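Local coordinates for protein annexin A8 (Homo sapiens, PDB 1W3W) that binds calcium and phospholipid and acts as an anticoagulant, indirectly inhibiting the thromboplastin-specific complex of the coagulation cascade, at residues Pro176-Ala179 / Leu180-Gln184; Ala210-Leu213 / Leu214-Glu218. All blocks are in the same frame, centred on the assembly; numbering follows the deposited sequence.

In the fold
Both contacts belong to the third annexin repeat and are turns of single helices, contact 1 at the start of helix 176-191 and contact 2 at the start of helix 210-224. They come in series along the chain, with helix 198-207 between them, yet their centres lie only 10 Å apart because the two helices pack against each other. The join is polar and apolar at once: Asp182 OD1 probably accepts a hydrogen bond from His212 NE2 at 2.7 Å, while Leu178 CD2 rests 3.7 Å from His212 CE1. Their meeting joins two helices of one repeat, away from the calcium site seen in repeat 4.

Contact 1 of 2, residues Pro176-Ala179 / Leu180-Gln184; sequences PALA and LQDAQ
Leu178 and Asp182, one helical turn apart, pass each other at a slant on the side of helix 176-191 that faces helix 210-224. The Leu178 methyl CD1 stands 4.1 Å from Asp182 OD2, a loose van der Waals approach. The backbone beneath is tighter: Asp182 N donates to Leu178 O at 2.8 Å, with an N-H...O angle of 164°. Because CG of Asp182 is turned beside its own backbone N (chi1 -78°), the carboxylate folds back over the preceding turn, its CG 3.3 Å from Leu178 O. An aspartate suits this buried place because its charge is answered: Arg208 makes a salt bridge to OD1, probably keeping the group ionised, beside His212. Cutting this side chain back to an alanine is likely to leave Arg208 without its partner and the His212 ring freer to turn. Ala179 and Ala183, both buried, are small enough to let the neighbouring helix come close; their backbones are joined by a 3.0 Å bond from Ala183 N to Ala179 O.

The solvent side is looser. Leu178 is itself exposed, although it leans on helix 210-224. Leu180 has its CB 3.6 Å from Pro176 O, while the rest of its side chain leads away. Gln181 keeps its CB 3.6 Å from Ala177 O, but the chain bends at chi2 (55°) and leads outward, where NE2 reaches Asp185. Pro176 fits the first turn, where its missing N-H costs no helical bond, and its carbonyl receives Leu180 N. These are the first turns of an alpha helix opening the third repeat of the all-helical annexin fold, paired to helix 210-224 through a buried carboxylate.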
ATOM      1  N   PRO A 176      -3.676   2.398 -31.463  1.00 21.16           N
ATOM      2  CA  PRO A 176      -3.992   0.996 -31.734  1.00 20.83           C
ATOM      3  C   PRO A 176      -2.843   0.223 -32.375  1.00 20.28           C
ATOM      4  O   PRO A 176      -2.736  -0.985 -32.123  1.00 19.96           O
ATOM      5  CB  PRO A 176      -5.199   1.075 -32.682  1.00 21.45           C
ATOM      6  CG  PRO A 176      -5.121   2.454 -33.314  1.00 21.23           C
ATOM      7  CD  PRO A 176      -4.475   3.311 -32.302  1.00 21.52           C
ATOM      8  N   ALA A 177      -2.024   0.879 -33.198  1.00 18.69           N
ATOM      9  CA  ALA A 177      -0.882   0.205 -33.815  1.00 17.99           C
ATOM     10  C   ALA A 177       0.159  -0.187 -32.772  1.00 17.62           C
ATOM     11  O   ALA A 177       0.740  -1.267 -32.833  1.00 16.27           O
ATOM     12  CB  ALA A 177      -0.241   1.092 -34.887  1.00 17.90           C
ATOM     13  N   LEU A 178       0.393   0.700 -31.815  1.00 17.55           N
ATOM     14  CA  LEU A 178       1.399   0.449 -30.801  1.00 18.14           C
ATOM     15  C   LEU A 178       0.895  -0.599 -29.807  1.00 17.72           C
ATOM     16  O   LEU A 178       1.666  -1.430 -29.347  1.00 17.23           O
ATOM     17  CB  LEU A 178       1.786   1.751 -30.097  1.00 18.75           C
ATOM     18  CG  LEU A 178       2.856   1.653 -29.007  1.00 20.75           C
ATOM     19  CD1 LEU A 178       4.212   1.362 -29.605  1.00 22.13           C
ATOM     20  CD2 LEU A 178       2.904   2.955 -28.211  1.00 24.16           C
ATOM     21  N   ALA A 179      -0.401  -0.579 -29.513  1.00 17.44           N
ATOM     22  CA  ALA A 179      -0.999  -1.564 -28.616  1.00 17.63           C
ATOM     23  C   ALA A 179      -0.854  -2.960 -29.200  1.00 17.67           C
ATOM     24  O   ALA A 179      -0.507  -3.899 -28.489  1.00 18.06           O
ATOM     25  CB  ALA A 179      -2.483  -1.240 -28.373  1.00 17.79           C
ATOM     26  N   LEU A 180      -1.099  -3.091 -30.499  1.00 17.77           N
ATOM     27  CA  LEU A 180      -0.941  -4.363 -31.193  1.00 18.32           C
ATOM     28  C   LEU A 180       0.510  -4.824 -31.220  1.00 18.02           C
ATOM     29  O   LEU A 180       0.791  -6.005 -30.993  1.00 16.80           O
ATOM     30  CB  LEU A 180      -1.504  -4.293 -32.623  1.00 18.91           C
ATOM     31  CG  LEU A 180      -1.538  -5.624 -33.381  1.00 21.62           C
ATOM     32  CD1 LEU A 180      -2.453  -6.634 -32.681  1.00 24.09           C
ATOM     33  CD2 LEU A 180      -1.966  -5.444 -34.829  1.00 24.27           C
ATOM     34  N   GLN A 181       1.429  -3.894 -31.486  1.00 17.90           N
ATOM     35  CA  GLN A 181       2.851  -4.205 -31.459  1.00 18.37           C
ATOM     36  C   GLN A 181       3.319  -4.633 -30.060  1.00 17.33           C
ATOM     37  O   GLN A 181       4.093  -5.570 -29.927  1.00 17.68           O
ATOM     38  CB  GLN A 181       3.697  -3.028 -31.950  1.00 19.13           C
ATOM     39  CG  GLN A 181       5.153  -3.427 -32.241  1.00 23.16           C
ATOM     40  CD  GLN A 181       5.265  -4.610 -33.242  1.00 27.45           C
ATOM     41  OE1 GLN A 181       4.740  -4.531 -34.357  1.00 29.52           O
ATOM     42  NE2 GLN A 181       5.947  -5.697 -32.835  1.00 28.65           N
ATOM     43  N   ASP A 182       2.860  -3.939 -29.032  1.00 16.40           N
ATOM     44  CA  ASP A 182       3.166  -4.324 -27.663  1.00 16.43           C
ATOM     45  C   ASP A 182       2.665  -5.738 -27.366  1.00 16.21           C
ATOM     46  O   ASP A 182       3.392  -6.521 -26.777  1.00 16.94           O
ATOM     47  CB  ASP A 182       2.566  -3.335 -26.667  1.00 16.09           C
ATOM     48  CG  ASP A 182       3.369  -2.064 -26.555  1.00 17.57           C
ATOM     49  OD1 ASP A 182       2.862  -1.126 -25.897  1.00 16.93           O
ATOM     50  OD2 ASP A 182       4.499  -1.910 -27.088  1.00 16.60           O
ATOM     51  N   ALA A 183       1.451  -6.070 -27.789  1.00 16.51           N
ATOM     52  CA  ALA A 183       0.896  -7.398 -27.552  1.00 17.49           C
ATOM     53  C   ALA A 183       1.664  -8.472 -28.339  1.00 19.11           C
ATOM     54  O   ALA A 183       1.936  -9.560 -27.830  1.00 19.07           O
ATOM     55  CB  ALA A 183      -0.551  -7.426 -27.910  1.00 17.48           C
ATOM     56  N   GLN A 184       2.021  -8.152 -29.573  1.00 20.41           N
ATOM     57  CA  GLN A 184       2.848  -9.024 -30.388  1.00 22.31           C
ATOM     58  C   GLN A 184       4.210  -9.250 -29.730  1.00 22.60           C
ATOM     59  O   GLN A 184       4.695 -10.366 -29.708  1.00 22.93           O
ATOM     60  CB  GLN A 184       3.024  -8.425 -31.793  1.00 22.85           C
ATOM     61  CG  GLN A 184       3.631  -9.382 -32.816  1.00 26.69           C
ATOM     62  CD  GLN A 184       2.723 -10.577 -33.103  1.00 31.58           C
ATOM     63  OE1 GLN A 184       3.112 -11.732 -32.894  1.00 33.51           O
ATOM     64  NE2 GLN A 184       1.510 -10.295 -33.584  1.00 33.97           N
TER

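Contact 2 of 2, residues Ala210-Leu213 / Leu214-Glu218; sequences ATHL and LRVFE
Val216 CG2 comes within 3.3 Å of His212 CD2, one turn earlier on helix 210-224, and lies obliquely to the imidazole. With its CG anti to the backbone N (chi1 177°), His212 lays the ring beside the following turn, where the beta-branched valine offers a methyl close to the backbone. A second pair lies on another side of the helix: Phe217 sets one ring face over Leu213 O, which stands 3.2 Å above the plane, displaced toward the rim. The same oxygen accepts Phe217 N at 2.8 Å, so bond and ring of one residue both meet it, while CZ reaches back to Leu213 CB at 4.1 Å. Nearby, Leu214 CG sits 3.4 Å from Ala210 O, the acceptor of its own N-H. These are i to i+4 contacts of an alpha helix within the five-helix annexin repeat, and Arg215 N to Thr211 O is their weak member at 3.5 Å.

Further out, the link to Asp182 probably fixes the rotation of the His212 ring, and Ser209 OG accepts the His212 N-H at the helix start. From helix 176-191, Leu186 packs on Val216 and Ala179 on Arg215. The large apolar Leu213 and Phe217 instead fill space between helices: Ile204 and Thr251 touch the leucine, Leu205 and Val248 the phenylalanine.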
ATOM      1  N   ALA A 210      -1.970   2.919 -17.965  1.00 23.55           N
ATOM      2  CA  ALA A 210      -2.973   1.915 -17.603  1.00 22.98           C
ATOM      3  C   ALA A 210      -3.968   1.675 -18.733  1.00 22.54           C
ATOM      4  O   ALA A 210      -4.318   0.545 -19.034  1.00 21.18           O
ATOM      5  CB  ALA A 210      -3.716   2.328 -16.336  1.00 23.35           C
ATOM      6  N   THR A 211      -4.420   2.754 -19.362  1.00 22.02           N
ATOM      7  CA  THR A 211      -5.410   2.660 -20.427  1.00 22.07           C
ATOM      8  C   THR A 211      -4.874   1.923 -21.667  1.00 20.61           C
ATOM      9  O   THR A 211      -5.574   1.123 -22.302  1.00 19.88           O
ATOM     10  CB  THR A 211      -5.854   4.091 -20.803  1.00 22.86           C
ATOM     11  OG1 THR A 211      -6.383   4.746 -19.633  1.00 25.03           O
ATOM     12  CG2 THR A 211      -7.007   4.059 -21.781  1.00 24.25           C
ATOM     13  N   HIS A 212      -3.630   2.218 -22.008  1.00 19.68           N
ATOM     14  CA  HIS A 212      -2.935   1.530 -23.087  1.00 19.61           C
ATOM     15  C   HIS A 212      -2.770   0.050 -22.733  1.00 19.13           C
ATOM     16  O   HIS A 212      -3.021  -0.807 -23.558  1.00 18.74           O
ATOM     17  CB  HIS A 212      -1.574   2.182 -23.326  1.00 19.47           C
ATOM     18  CG  HIS A 212      -0.747   1.502 -24.371  1.00 20.71           C
ATOM     19  ND1 HIS A 212      -0.519   2.057 -25.612  1.00 22.27           N
ATOM     20  CD2 HIS A 212      -0.084   0.322 -24.359  1.00 21.74           C
ATOM     21  CE1 HIS A 212       0.259   1.252 -26.314  1.00 23.64           C
ATOM     22  NE2 HIS A 212       0.527   0.185 -25.582  1.00 22.23           N
ATOM     23  N   LEU A 213      -2.390  -0.237 -21.491  1.00 18.78           N
ATOM     24  CA  LEU A 213      -2.125  -1.616 -21.070  1.00 18.99           C
ATOM     25  C   LEU A 213      -3.381  -2.454 -21.107  1.00 18.75           C
ATOM     26  O   LEU A 213      -3.326  -3.619 -21.483  1.00 17.90           O
ATOM     27  CB  LEU A 213      -1.509  -1.672 -19.674  1.00 19.02           C
ATOM     28  CG  LEU A 213      -0.017  -1.347 -19.578  1.00 19.93           C
ATOM     29  CD1 LEU A 213       0.384  -1.355 -18.123  1.00 21.92           C
ATOM     30  CD2 LEU A 213       0.834  -2.306 -20.368  1.00 19.63           C
ATOM     31  N   LEU A 214      -4.525  -1.864 -20.763  1.00 19.28           N
ATOM     32  CA  LEU A 214      -5.785  -2.614 -20.841  1.00 19.84           C
ATOM     33  C   LEU A 214      -6.063  -3.078 -22.253  1.00 19.80           C
ATOM     34  O   LEU A 214      -6.540  -4.203 -22.466  1.00 19.48           O
ATOM     35  CB  LEU A 214      -6.958  -1.792 -20.317  1.00 20.61           C
ATOM     36  CG  LEU A 214      -6.932  -1.655 -18.790  1.00 22.09           C
ATOM     37  CD1 LEU A 214      -7.864  -0.545 -18.329  1.00 24.10           C
ATOM     38  CD2 LEU A 214      -7.302  -2.971 -18.155  1.00 23.25           C
ATOM     39  N   ARG A 215      -5.779  -2.214 -23.223  1.00 19.06           N
ATOM     40  CA  ARG A 215      -5.934  -2.601 -24.618  1.00 19.24           C
ATOM     41  C   ARG A 215      -4.884  -3.650 -25.021  1.00 17.93           C
ATOM     42  O   ARG A 215      -5.184  -4.543 -25.792  1.00 17.66           O
ATOM     43  CB  ARG A 215      -5.867  -1.371 -25.522  1.00 19.83           C
ATOM     44  CG  ARG A 215      -6.051  -1.668 -27.000  1.00 24.33           C
ATOM     45  CD  ARG A 215      -7.473  -2.029 -27.379  1.00 30.44           C
ATOM     46  NE  ARG A 215      -7.733  -1.662 -28.770  1.00 36.05           N
ATOM     47  CZ  ARG A 215      -8.106  -0.448 -29.192  1.00 38.84           C
ATOM     48  NH1 ARG A 215      -8.291   0.561 -28.337  1.00 40.04           N
ATOM     49  NH2 ARG A 215      -8.305  -0.247 -30.490  1.00 40.57           N
ATOM     50  N   VAL A 216      -3.659  -3.524 -24.520  1.00 16.73           N
ATOM     51  CA  VAL A 216      -2.627  -4.502 -24.795  1.00 16.77           C
ATOM     52  C   VAL A 216      -3.074  -5.878 -24.279  1.00 16.95           C
ATOM     53  O   VAL A 216      -2.892  -6.867 -24.971  1.00 15.62           O
ATOM     54  CB  VAL A 216      -1.257  -4.109 -24.193  1.00 16.59           C
ATOM     55  CG1 VAL A 216      -0.268  -5.255 -24.274  1.00 16.79           C
ATOM     56  CG2 VAL A 216      -0.683  -2.887 -24.894  1.00 16.40           C
ATOM     57  N   PHE A 217      -3.674  -5.932 -23.088  1.00 17.58           N
ATOM     58  CA  PHE A 217      -4.087  -7.208 -22.511  1.00 18.61           C
ATOM     59  C   PHE A 217      -5.176  -7.853 -23.345  1.00 19.51           C
ATOM     60  O   PHE A 217      -5.167  -9.060 -23.539  1.00 19.97           O
ATOM     61  CB  PHE A 217      -4.583  -7.064 -21.071  1.00 18.91           C
ATOM     62  CG  PHE A 217      -3.563  -6.542 -20.109  1.00 18.78           C
ATOM     63  CD1 PHE A 217      -2.200  -6.577 -20.387  1.00 19.43           C
ATOM     64  CD2 PHE A 217      -3.974  -6.037 -18.896  1.00 20.56           C
ATOM     65  CE1 PHE A 217      -1.283  -6.101 -19.479  1.00 20.36           C
ATOM     66  CE2 PHE A 217      -3.055  -5.555 -17.995  1.00 20.88           C
ATOM     67  CZ  PHE A 217      -1.718  -5.569 -18.295  1.00 21.14           C
ATOM     68  N   GLU A 218      -6.115  -7.050 -23.831  1.00 20.84           N
ATOM     69  CA  GLU A 218      -7.154  -7.529 -24.739  1.00 22.09           C
ATOM     70  C   GLU A 218      -6.560  -8.128 -26.011  1.00 21.50           C
ATOM     71  O   GLU A 218      -6.926  -9.235 -26.404  1.00 21.81           O
ATOM     72  CB  GLU A 218      -8.078  -6.385 -25.157  1.00 22.95           C
ATOM     73  CG  GLU A 218      -9.089  -5.928 -24.135  1.00 27.50           C
ATOM     74  CD  GLU A 218      -9.983  -4.833 -24.711  1.00 32.99           C
ATOM     75  OE1 GLU A 218     -10.840  -5.155 -25.570  1.00 37.94           O
ATOM     76  OE2 GLU A 218      -9.796  -3.652 -24.346  1.00 36.95           O
TER